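Local coordinates for type II secretion system protein H (Vibrio cholerae, PDB 4DQ9) that forms part of the tip complex of the type II secretion pseudopilus, which is critical for recognising and binding secretion substrates such as proteases and toxins, at residues L45-K55 against Q109-V117; L67-G78 against T124-K133. One frame throughout, in Å; residues are numbered along the deposited sequence.

In the fold
Interaction 1 and interaction 2 belong to the two antiparallel sheets of this minor pseudopilin. In 67-78 against 124-133, which lies nearer the centre of the chain, two neighbouring strands of one sheet pair through a regular ladder of backbone hydrogen bonds, with apolar side chains packed on helix 2-27 and strand 31-36. By contrast, 45-55 against 109-117 lies farther out and has no direct hydrogen bond between its segments: a loop is laid over a beta hairpin, held by a tryptophan-proline contact and a shared sodium ion. The two meet where Thr124 OG1 probably hydrogen-bonds Phe116 N and Leu115 packs on Phe126. Both also touch the second subunit.

Interaction 1 (L45-K55 against Q109-V117); sequences LQLTADKGWQK and QEPAPQLFV. With NA (sodium ion), chain D.
Glu110 opens the contact by spanning the two arms of the hairpin: its CB lies against the backbone O of Trp53, an oxygen that also takes a hydrogen bond from a water held by Gln109 N, and its CG packs on Leu45 CD2 at 3.6 Å. The chain bends at chi2 (64°), and OE2 reaches a sodium ion at 2.9 Å. Gln54 OE1 binds the same ion at 2.7 Å, with a water as a further ligand. Gln54 suits the post because its amide works at both ends: NE2 donates an almost straight bond to Lys51 O, 2.8 Å away, which fixes the rotation of the amide. The Lys55 side chain crosses that of Glu110 at about a right angle, CG beside OE2, while Glu110 OE1 forms a salt bridge with Arg34. Further along, Ala112 CB meets Trp53 CD1, small enough to let the loop pass close to the indole. Pro113 then lies over one indole face, CD 3.4 Å from the centroid of the five-membered ring and only 7° off its normal; Leu47 CB lies over the opposite face, offset toward the rim. Leu45 CD1 also touches this proline. Last, Trp53 CZ2 lies at the edge of the Phe116 ring, and the two rings meet obliquely, planes 42° apart. The whole is a proline-over-tryptophan CH-pi contact holding a loop against a beta hairpin, beside a sodium site seen in the crystal.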
loop_
_atom_site.group_PDB
_atom_site.type_symbol
_atom_site.label_atom_id
_atom_site.label_comp_id
_atom_site.label_asym_id
_atom_site.label_seq_id
_atom_site.Cartn_x
_atom_site.Cartn_y
_atom_site.Cartn_z
ATOM N N LEU A 45 7.828 -7.704 0.088
ATOM C CA LEU A 45 6.868 -7.423 -1.001
ATOM C C LEU A 45 7.387 -6.348 -1.971
ATOM O O LEU A 45 8.201 -5.490 -1.622
ATOM C CB LEU A 45 5.578 -6.896 -0.399
ATOM C CG LEU A 45 4.965 -7.838 0.619
ATOM C CD1 LEU A 45 3.838 -7.144 1.396
ATOM C CD2 LEU A 45 4.434 -9.109 -0.036
ATOM N N GLN A 46 6.890 -6.405 -3.218
ATOM C CA GLN A 46 7.079 -5.437 -4.241
ATOM C C GLN A 46 5.733 -4.896 -4.699
ATOM O O GLN A 46 4.776 -5.611 -4.785
ATOM C CB GLN A 46 7.806 -6.020 -5.412
ATOM C CG GLN A 46 8.196 -4.998 -6.522
ATOM C CD GLN A 46 8.846 -5.607 -7.763
ATOM O OE1 GLN A 46 8.579 -6.764 -8.116
ATOM N NE2 GLN A 46 9.682 -4.775 -8.481
ATOM N N LEU A 47 5.684 -3.597 -4.934
ATOM C CA LEU A 47 4.449 -2.986 -5.450
ATOM C C LEU A 47 4.515 -2.935 -7.032
ATOM O O LEU A 47 5.536 -2.461 -7.640
ATOM C CB LEU A 47 4.365 -1.565 -4.907
ATOM C CG LEU A 47 3.146 -0.797 -5.418
ATOM C CD1 LEU A 47 1.895 -1.514 -5.080
ATOM C CD2 LEU A 47 3.136 0.643 -4.860
ATOM N N THR A 48 3.517 -3.453 -7.718
ATOM C CA THR A 48 3.464 -3.341 -9.182
ATOM C C THR A 48 2.073 -2.732 -9.459
ATOM O O THR A 48 1.121 -2.924 -8.658
ATOM C CB THR A 48 3.507 -4.728 -9.878
ATOM O OG1 THR A 48 2.423 -5.497 -9.328
ATOM C CG2 THR A 48 4.899 -5.391 -9.557
ATOM N N ALA A 49 1.966 -2.028 -10.560
ATOM C CA ALA A 49 0.722 -1.367 -10.893
ATOM C C ALA A 49 -0.319 -2.421 -11.261
ATOM O O ALA A 49 -1.476 -2.316 -10.904
ATOM C CB ALA A 49 0.922 -0.380 -12.075
ATOM N N ASP A 50 0.100 -3.471 -11.941
ATOM C CA ASP A 50 -0.869 -4.406 -12.394
ATOM C C ASP A 50 -1.295 -5.453 -11.412
ATOM O O ASP A 50 -2.308 -6.023 -11.616
ATOM C CB ASP A 50 -0.508 -5.051 -13.766
ATOM C CG ASP A 50 0.798 -5.752 -13.776
ATOM O OD1 ASP A 50 1.734 -5.457 -12.966
ATOM O OD2 ASP A 50 0.902 -6.576 -14.719
ATOM N N LYS A 51 -0.543 -5.744 -10.352
ATOM C CA LYS A 51 -0.935 -6.734 -9.355
ATOM C C LYS A 51 -0.849 -6.277 -7.910
ATOM O O LYS A 51 -1.151 -7.059 -6.996
ATOM C CB LYS A 51 -0.047 -7.968 -9.517
ATOM C CG LYS A 51 -0.179 -8.625 -10.907
ATOM C CD LYS A 51 0.771 -9.849 -10.997
ATOM C CE LYS A 51 2.182 -9.491 -11.546
ATOM N NZ LYS A 51 2.168 -9.405 -13.069
ATOM N N GLY A 52 -0.554 -4.997 -7.707
ATOM C CA GLY A 52 -0.447 -4.390 -6.408
ATOM C C GLY A 52 0.721 -4.985 -5.636
ATOM O O GLY A 52 1.721 -5.335 -6.283
ATOM N N TRP A 53 0.589 -5.118 -4.299
ATOM C CA TRP A 53 1.667 -5.745 -3.498
ATOM C C TRP A 53 1.722 -7.279 -3.750
ATOM O O TRP A 53 0.714 -8.008 -3.615
ATOM C CB TRP A 53 1.492 -5.510 -2.008
ATOM C CG TRP A 53 1.609 -4.014 -1.651
ATOM C CD1 TRP A 53 0.657 -3.113 -1.362
ATOM C CD2 TRP A 53 2.849 -3.292 -1.540
ATOM N NE1 TRP A 53 1.178 -1.897 -1.082
ATOM C CE2 TRP A 53 2.544 -1.958 -1.233
ATOM C CE3 TRP A 53 4.177 -3.653 -1.696
ATOM C CZ2 TRP A 53 3.567 -0.998 -0.974
ATOM C CZ3 TRP A 53 5.156 -2.699 -1.475
ATOM C CH2 TRP A 53 4.857 -1.395 -1.188
ATOM N N GLN A 54 2.907 -7.761 -4.098
ATOM C CA GLN A 54 3.124 -9.189 -4.286
ATOM C C GLN A 54 4.388 -9.588 -3.609
ATOM O O GLN A 54 5.290 -8.763 -3.458
ATOM C CB GLN A 54 3.112 -9.609 -5.788
ATOM C CG GLN A 54 1.794 -9.320 -6.515
ATOM C CD GLN A 54 0.614 -10.228 -6.084
ATOM O OE1 GLN A 54 0.800 -11.370 -5.627
ATOM N NE2 GLN A 54 -0.603 -9.728 -6.240
ATOM N N LYS A 55 4.512 -10.865 -3.227
ATOM C CA LYS A 55 5.812 -11.298 -2.735
ATOM C C LYS A 55 6.935 -11.071 -3.796
ATOM O O LYS A 55 6.744 -11.313 -5.008
ATOM C CB LYS A 55 5.784 -12.777 -2.304
ATOM C CG LYS A 55 4.855 -13.126 -1.209
ATOM C CD LYS A 55 4.935 -14.648 -0.961
ATOM C CE LYS A 55 3.974 -15.022 0.109
ATOM N NZ LYS A 55 3.978 -16.527 0.141
ATOM N N GLN A 109 -4.395 -9.804 -3.488
ATOM C CA GLN A 109 -4.976 -9.916 -2.133
ATOM C C GLN A 109 -3.926 -10.338 -1.073
ATOM O O GLN A 109 -4.252 -10.811 0.035
ATOM C CB GLN A 109 -6.191 -10.868 -2.150
ATOM N N GLU A 110 -2.671 -10.196 -1.456
ATOM C CA GLU A 110 -1.529 -10.173 -0.527
ATOM C C GLU A 110 -1.662 -8.941 0.386
ATOM O O GLU A 110 -1.639 -7.833 -0.099
ATOM C CB GLU A 110 -0.267 -10.064 -1.377
ATOM C CG GLU A 110 1.074 -10.332 -0.733
ATOM C CD GLU A 110 1.268 -11.760 -0.236
ATOM O OE1 GLU A 110 1.513 -11.893 0.990
ATOM O OE2 GLU A 110 1.142 -12.726 -1.035
ATOM N N PRO A 111 -1.805 -9.133 1.709
ATOM C CA PRO A 111 -2.035 -7.986 2.634
ATOM C C PRO A 111 -0.899 -6.979 2.586
ATOM O O PRO A 111 0.258 -7.391 2.443
ATOM C CB PRO A 111 -2.169 -8.627 4.029
ATOM C CG PRO A 111 -2.498 -10.078 3.753
ATOM C CD PRO A 111 -1.816 -10.426 2.423
ATOM N N ALA A 112 -1.226 -5.688 2.697
ATOM C CA ALA A 112 -0.271 -4.630 2.483
ATOM C C ALA A 112 0.788 -4.570 3.559
ATOM O O ALA A 112 0.554 -4.862 4.742
ATOM C CB ALA A 112 -0.969 -3.334 2.445
ATOM N N PRO A 113 1.974 -4.190 3.150
ATOM C CA PRO A 113 3.061 -4.034 4.150
ATOM C C PRO A 113 2.811 -2.889 5.086
ATOM O O PRO A 113 2.213 -1.871 4.651
ATOM C CB PRO A 113 4.274 -3.655 3.266
ATOM C CG PRO A 113 3.593 -3.049 1.988
ATOM C CD PRO A 113 2.378 -3.777 1.817
ATOM N N GLN A 114 3.251 -2.982 6.346
ATOM C CA GLN A 114 3.217 -1.860 7.278
ATOM C C GLN A 114 4.463 -1.023 7.095
ATOM O O GLN A 114 4.460 0.164 7.433
ATOM C CB GLN A 114 3.175 -2.275 8.747
ATOM C CG GLN A 114 2.017 -3.141 9.052
ATOM C CD GLN A 114 2.436 -4.649 9.024
ATOM O OE1 GLN A 114 3.438 -5.071 8.340
ATOM N NE2 GLN A 114 1.738 -5.436 9.819
ATOM N N LEU A 115 5.499 -1.604 6.535
ATOM C CA LEU A 115 6.758 -0.889 6.279
ATOM C C LEU A 115 6.970 -0.629 4.822
ATOM O O LEU A 115 7.123 -1.600 4.065
ATOM C CB LEU A 115 7.979 -1.606 6.906
ATOM C CG LEU A 115 7.905 -2.148 8.326
ATOM C CD1 LEU A 115 9.269 -2.808 8.680
ATOM C CD2 LEU A 115 7.555 -0.984 9.246
ATOM N N PHE A 116 6.953 0.629 4.390
ATOM C CA PHE A 116 7.231 0.977 3.048
ATOM C C PHE A 116 8.688 1.250 2.842
ATOM O O PHE A 116 9.336 1.941 3.660
ATOM C CB PHE A 116 6.362 2.141 2.564
ATOM C CG PHE A 116 4.897 1.924 2.800
ATOM C CD1 PHE A 116 4.180 1.102 1.911
ATOM C CD2 PHE A 116 4.218 2.522 3.827
ATOM C CE1 PHE A 116 2.797 0.923 2.123
ATOM C CE2 PHE A 116 2.821 2.221 4.080
ATOM C CZ PHE A 116 2.139 1.454 3.139
ATOM N N VAL A 117 9.194 0.748 1.733
ATOM C CA VAL A 117 10.611 0.846 1.375
ATOM C C VAL A 117 10.597 1.440 -0.032
ATOM O O VAL A 117 10.592 0.692 -1.031
ATOM C CB VAL A 117 11.331 -0.483 1.486
ATOM C CG1 VAL A 117 12.892 -0.366 1.081
ATOM C CG2 VAL A 117 11.164 -1.074 2.889
HETATM NA NA NA D . 2.331 -12.591 -3.722
HETATM O O HOH W 1 -2.271 -7.764 -3.641
HETATM O O HOH W 2 3.321 -14.885 -4.951
#

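Interaction 2 (L67-G78 against T124-K133); sequences LKEGLQLDFELG and TPFTLSIFPK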
loop_
_atom_site.group_PDB
_atom_site.type_symbol
_atom_site.label_atom_id
_atom_site.label_comp_id
_atom_site.label_asym_id
_atom_site.label_seq_id
_atom_site.Cartn_x
_atom_site.Cartn_y
_atom_site.Cartn_z
ATOM N N LEU A 67 10.022 -17.020 12.214
ATOM C CA LEU A 67 10.865 -17.288 13.375
ATOM C C LEU A 67 10.741 -18.768 13.857
ATOM O O LEU A 67 9.659 -19.316 13.844
ATOM C CB LEU A 67 10.577 -16.373 14.537
ATOM C CG LEU A 67 10.784 -14.892 14.400
ATOM C CD1 LEU A 67 10.331 -14.259 15.770
ATOM C CD2 LEU A 67 12.168 -14.616 14.016
ATOM N N LYS A 68 11.870 -19.291 14.300
ATOM C CA LYS A 68 11.938 -20.584 14.938
ATOM C C LYS A 68 11.160 -20.552 16.237
ATOM O O LYS A 68 11.018 -19.507 16.907
ATOM C CB LYS A 68 13.404 -20.951 15.187
ATOM C CG LYS A 68 14.085 -21.678 13.998
ATOM C CD LYS A 68 15.598 -22.067 14.244
ATOM C CE LYS A 68 16.249 -21.225 15.358
ATOM N NZ LYS A 68 16.095 -19.760 15.125
ATOM N N GLU A 69 10.685 -21.742 16.622
ATOM C CA GLU A 69 9.869 -21.881 17.842
ATOM C C GLU A 69 10.787 -21.490 18.963
ATOM O O GLU A 69 12.001 -21.804 18.979
ATOM C CB GLU A 69 9.355 -23.325 18.105
ATOM N N GLY A 70 10.218 -20.738 19.846
ATOM C CA GLY A 70 10.952 -20.235 20.999
ATOM C C GLY A 70 11.260 -18.771 20.880
ATOM O O GLY A 70 11.600 -18.187 21.913
ATOM N N LEU A 71 11.205 -18.185 19.656
ATOM C CA LEU A 71 11.342 -16.759 19.480
ATOM C C LEU A 71 10.008 -16.079 19.239
ATOM O O LEU A 71 9.074 -16.720 18.723
ATOM C CB LEU A 71 12.259 -16.404 18.273
ATOM C CG LEU A 71 13.652 -16.883 18.486
ATOM C CD1 LEU A 71 14.408 -16.686 17.195
ATOM C CD2 LEU A 71 14.315 -16.050 19.589
ATOM N N GLN A 72 9.957 -14.804 19.606
ATOM C CA GLN A 72 8.799 -13.909 19.401
ATOM C C GLN A 72 9.318 -12.725 18.599
ATOM O O GLN A 72 10.522 -12.373 18.672
ATOM C CB GLN A 72 8.235 -13.354 20.689
ATOM C CG GLN A 72 7.747 -14.409 21.723
ATOM C CD GLN A 72 6.466 -14.968 21.351
ATOM O OE1 GLN A 72 6.166 -15.114 20.168
ATOM N NE2 GLN A 72 5.642 -15.290 22.344
ATOM N N LEU A 73 8.391 -12.076 17.915
ATOM C CA LEU A 73 8.722 -10.775 17.433
ATOM C C LEU A 73 7.604 -9.739 17.762
ATOM O O LEU A 73 6.439 -10.082 18.035
ATOM C CB LEU A 73 9.064 -10.692 16.013
ATOM C CG LEU A 73 8.119 -11.211 14.975
ATOM C CD1 LEU A 73 7.021 -10.260 14.682
ATOM C CD2 LEU A 73 8.886 -11.341 13.686
ATOM N N ASP A 74 8.000 -8.490 17.702
ATOM C CA ASP A 74 7.095 -7.367 17.939
ATOM C C ASP A 74 7.555 -6.121 17.235
ATOM O O ASP A 74 8.709 -6.088 16.760
ATOM C CB ASP A 74 6.973 -7.137 19.435
ATOM C CG ASP A 74 5.652 -6.491 19.842
ATOM O OD1 ASP A 74 4.820 -6.018 18.986
ATOM O OD2 ASP A 74 5.350 -6.537 21.103
ATOM N N PHE A 75 6.699 -5.135 17.077
ATOM C CA PHE A 75 7.129 -3.962 16.339
ATOM C C PHE A 75 6.329 -2.717 16.856
ATOM O O PHE A 75 5.216 -2.865 17.410
ATOM C CB PHE A 75 7.049 -4.072 14.820
ATOM C CG PHE A 75 5.689 -3.982 14.214
ATOM C CD1 PHE A 75 4.788 -5.053 14.321
ATOM C CD2 PHE A 75 5.331 -2.862 13.481
ATOM C CE1 PHE A 75 3.507 -5.014 13.764
ATOM C CE2 PHE A 75 4.027 -2.774 12.915
ATOM C CZ PHE A 75 3.099 -3.865 13.087
ATOM N N GLU A 76 6.937 -1.572 16.613
ATOM C CA GLU A 76 6.411 -0.240 16.914
ATOM C C GLU A 76 6.541 0.535 15.613
ATOM O O GLU A 76 7.561 0.369 14.872
ATOM C CB GLU A 76 7.242 0.520 17.977
ATOM C CG GLU A 76 7.185 0.028 19.319
ATOM C CD GLU A 76 8.261 0.532 20.208
ATOM O OE1 GLU A 76 9.419 0.831 19.775
ATOM O OE2 GLU A 76 7.945 0.589 21.397
ATOM N N LEU A 77 5.525 1.329 15.277
ATOM C CA LEU A 77 5.633 2.357 14.229
ATOM C C LEU A 77 5.848 3.698 14.775
ATOM O O LEU A 77 5.054 4.160 15.577
ATOM C CB LEU A 77 4.315 2.416 13.415
ATOM C CG LEU A 77 4.012 1.052 12.785
ATOM C CD1 LEU A 77 2.626 0.989 12.093
ATOM C CD2 LEU A 77 5.020 0.653 11.756
ATOM N N GLY A 78 6.945 4.299 14.330
ATOM C CA GLY A 78 7.288 5.652 14.701
ATOM C C GLY A 78 7.423 5.677 16.211
ATOM O O GLY A 78 8.046 4.795 16.798
ATOM N N THR A 124 9.640 3.635 6.157
ATOM C CA THR A 124 8.732 3.884 7.284
ATOM C C THR A 124 9.454 3.795 8.651
ATOM O O THR A 124 10.166 2.810 8.879
ATOM C CB THR A 124 7.610 2.859 7.307
ATOM O OG1 THR A 124 6.948 2.831 6.028
ATOM C CG2 THR A 124 6.700 2.970 8.509
ATOM N N PRO A 125 9.300 4.838 9.543
ATOM C CA PRO A 125 10.002 4.740 10.832
ATOM C C PRO A 125 9.435 3.638 11.653
ATOM O O PRO A 125 8.237 3.562 11.797
ATOM C CB PRO A 125 9.854 6.102 11.406
ATOM C CG PRO A 125 9.541 7.021 10.223
ATOM C CD PRO A 125 8.777 6.203 9.290
ATOM N N PHE A 126 10.286 2.782 12.197
ATOM C CA PHE A 126 9.764 1.663 12.988
ATOM C C PHE A 126 10.894 1.085 13.840
ATOM O O PHE A 126 12.089 1.346 13.571
ATOM C CB PHE A 126 9.192 0.533 12.059
ATOM C CG PHE A 126 10.300 -0.283 11.409
ATOM C CD1 PHE A 126 11.067 0.143 10.263
ATOM C CD2 PHE A 126 10.736 -1.510 12.009
ATOM C CE1 PHE A 126 12.129 -0.562 9.764
ATOM C CE2 PHE A 126 11.796 -2.206 11.502
ATOM C CZ PHE A 126 12.544 -1.789 10.364
ATOM N N THR A 127 10.499 0.198 14.770
ATOM C CA THR A 127 11.406 -0.686 15.520
ATOM C C THR A 127 10.808 -2.114 15.446
ATOM O O THR A 127 9.595 -2.229 15.724
ATOM C CB THR A 127 11.547 -0.253 16.932
ATOM O OG1 THR A 127 12.168 1.028 16.935
ATOM C CG2 THR A 127 12.474 -1.218 17.691
ATOM N N LEU A 128 11.630 -3.106 15.062
ATOM C CA LEU A 128 11.206 -4.512 15.081
ATOM C C LEU A 128 12.141 -5.164 16.104
ATOM O O LEU A 128 13.365 -5.051 15.973
ATOM C CB LEU A 128 11.365 -5.191 13.741
ATOM C CG LEU A 128 10.979 -6.672 13.867
ATOM C CD1 LEU A 128 9.548 -6.851 13.540
ATOM C CD2 LEU A 128 11.864 -7.508 12.972
ATOM N N SER A 129 11.572 -5.845 17.082
ATOM C CA SER A 129 12.435 -6.561 18.007
ATOM C C SER A 129 12.119 -8.022 18.010
ATOM O O SER A 129 10.983 -8.471 17.717
ATOM C CB SER A 129 12.312 -5.965 19.348
ATOM O OG SER A 129 11.210 -6.384 19.941
ATOM N N ILE A 130 13.156 -8.784 18.314
ATOM C CA ILE A 130 13.145 -10.289 18.225
ATOM C C ILE A 130 13.761 -10.765 19.513
ATOM O O ILE A 130 14.855 -10.372 19.863
ATOM C CB ILE A 130 13.875 -10.841 17.006
ATOM C CG1 ILE A 130 13.249 -10.357 15.642
ATOM C CG2 ILE A 130 13.941 -12.474 16.958
ATOM C CD1 ILE A 130 14.079 -10.584 14.365
ATOM N N PHE A 131 13.105 -11.675 20.135
ATOM C CA PHE A 131 13.415 -12.036 21.493
ATOM C C PHE A 131 12.833 -13.370 21.939
ATOM O O PHE A 131 11.888 -13.863 21.403
ATOM C CB PHE A 131 12.963 -10.969 22.456
ATOM C CG PHE A 131 11.517 -10.601 22.284
ATOM C CD1 PHE A 131 11.140 -9.698 21.312
ATOM C CD2 PHE A 131 10.501 -11.200 23.036
ATOM C CE1 PHE A 131 9.843 -9.311 21.132
ATOM C CE2 PHE A 131 9.151 -10.840 22.863
ATOM C CZ PHE A 131 8.790 -9.938 21.876
ATOM N N PRO A 132 13.452 -13.971 22.955
ATOM C CA PRO A 132 12.999 -15.269 23.360
ATOM C C PRO A 132 11.589 -15.181 23.989
ATOM O O PRO A 132 11.214 -14.233 24.779
ATOM C CB PRO A 132 13.994 -15.675 24.445
ATOM C CG PRO A 132 15.195 -14.964 24.068
ATOM C CD PRO A 132 14.728 -13.634 23.587
ATOM N N LYS A 133 10.828 -16.243 23.716
ATOM C CA LYS A 133 9.465 -16.434 24.372
ATOM C C LYS A 133 9.620 -16.355 25.892
ATOM O O LYS A 133 10.526 -16.928 26.427
ATOM C CB LYS A 133 8.769 -17.717 23.930
ATOM C CG LYS A 133 7.374 -17.908 24.370
ATOM C CD LYS A 133 6.776 -19.256 23.840
ATOM C CE LYS A 133 6.931 -19.487 22.390
ATOM N NZ LYS A 133 6.634 -20.925 22.068
HETATM O O HOH W 3 12.289 -18.948 25.011
HETATM O O HOH W 4 10.279 3.343 16.088
#
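Phe131 lays one face of its ring against Gln72 CB, which approaches CE2 to 3.4 Å. Its chi1 of 53° sets CG between the backbone N and the carbonyl carbon, swinging the ring across the partner strand until its edge meets Asp74 CB. Gln72 suits this neighbour because its aliphatic stem covers the ring and its bent chain carries NE2 on to Lys133 CG. Beneath runs an antiparallel ladder: Gln72-Phe131, Asp74-Ser129 and Glu76-Thr127 are hydrogen-bonded pairs, as in Gln72 N to Phe131 O at 2.8 Å. Gly70 O extends the ladder to Lys133 N at 2.8 Å; the positive phi of Gly70 (107°) suits the type II turn from Lys68 to Leu71. At the other end Gly78 N bonds to Pro125 O. The face of Leu73, Phe75, Leu77, Phe126, Leu128 and Ile130 is apolar: Phe75 CB touches Leu128 CD1 at 4.0 Å, and Leu67, from the loop before the strand, brings CD2 to Ile130 CG2. On the face shared with Phe131, Asp74 OD1 accepts from Phe75 N and Lys84 N. Strand 71-77 is outermost in its sheet, and strand 126-132 bonds onward to 141-145; Leu71 and Leu128 pack on helix 2-27, while Leu73, Phe75 and Leu128 touch Ile35 of strand 31-36 in the other sheet.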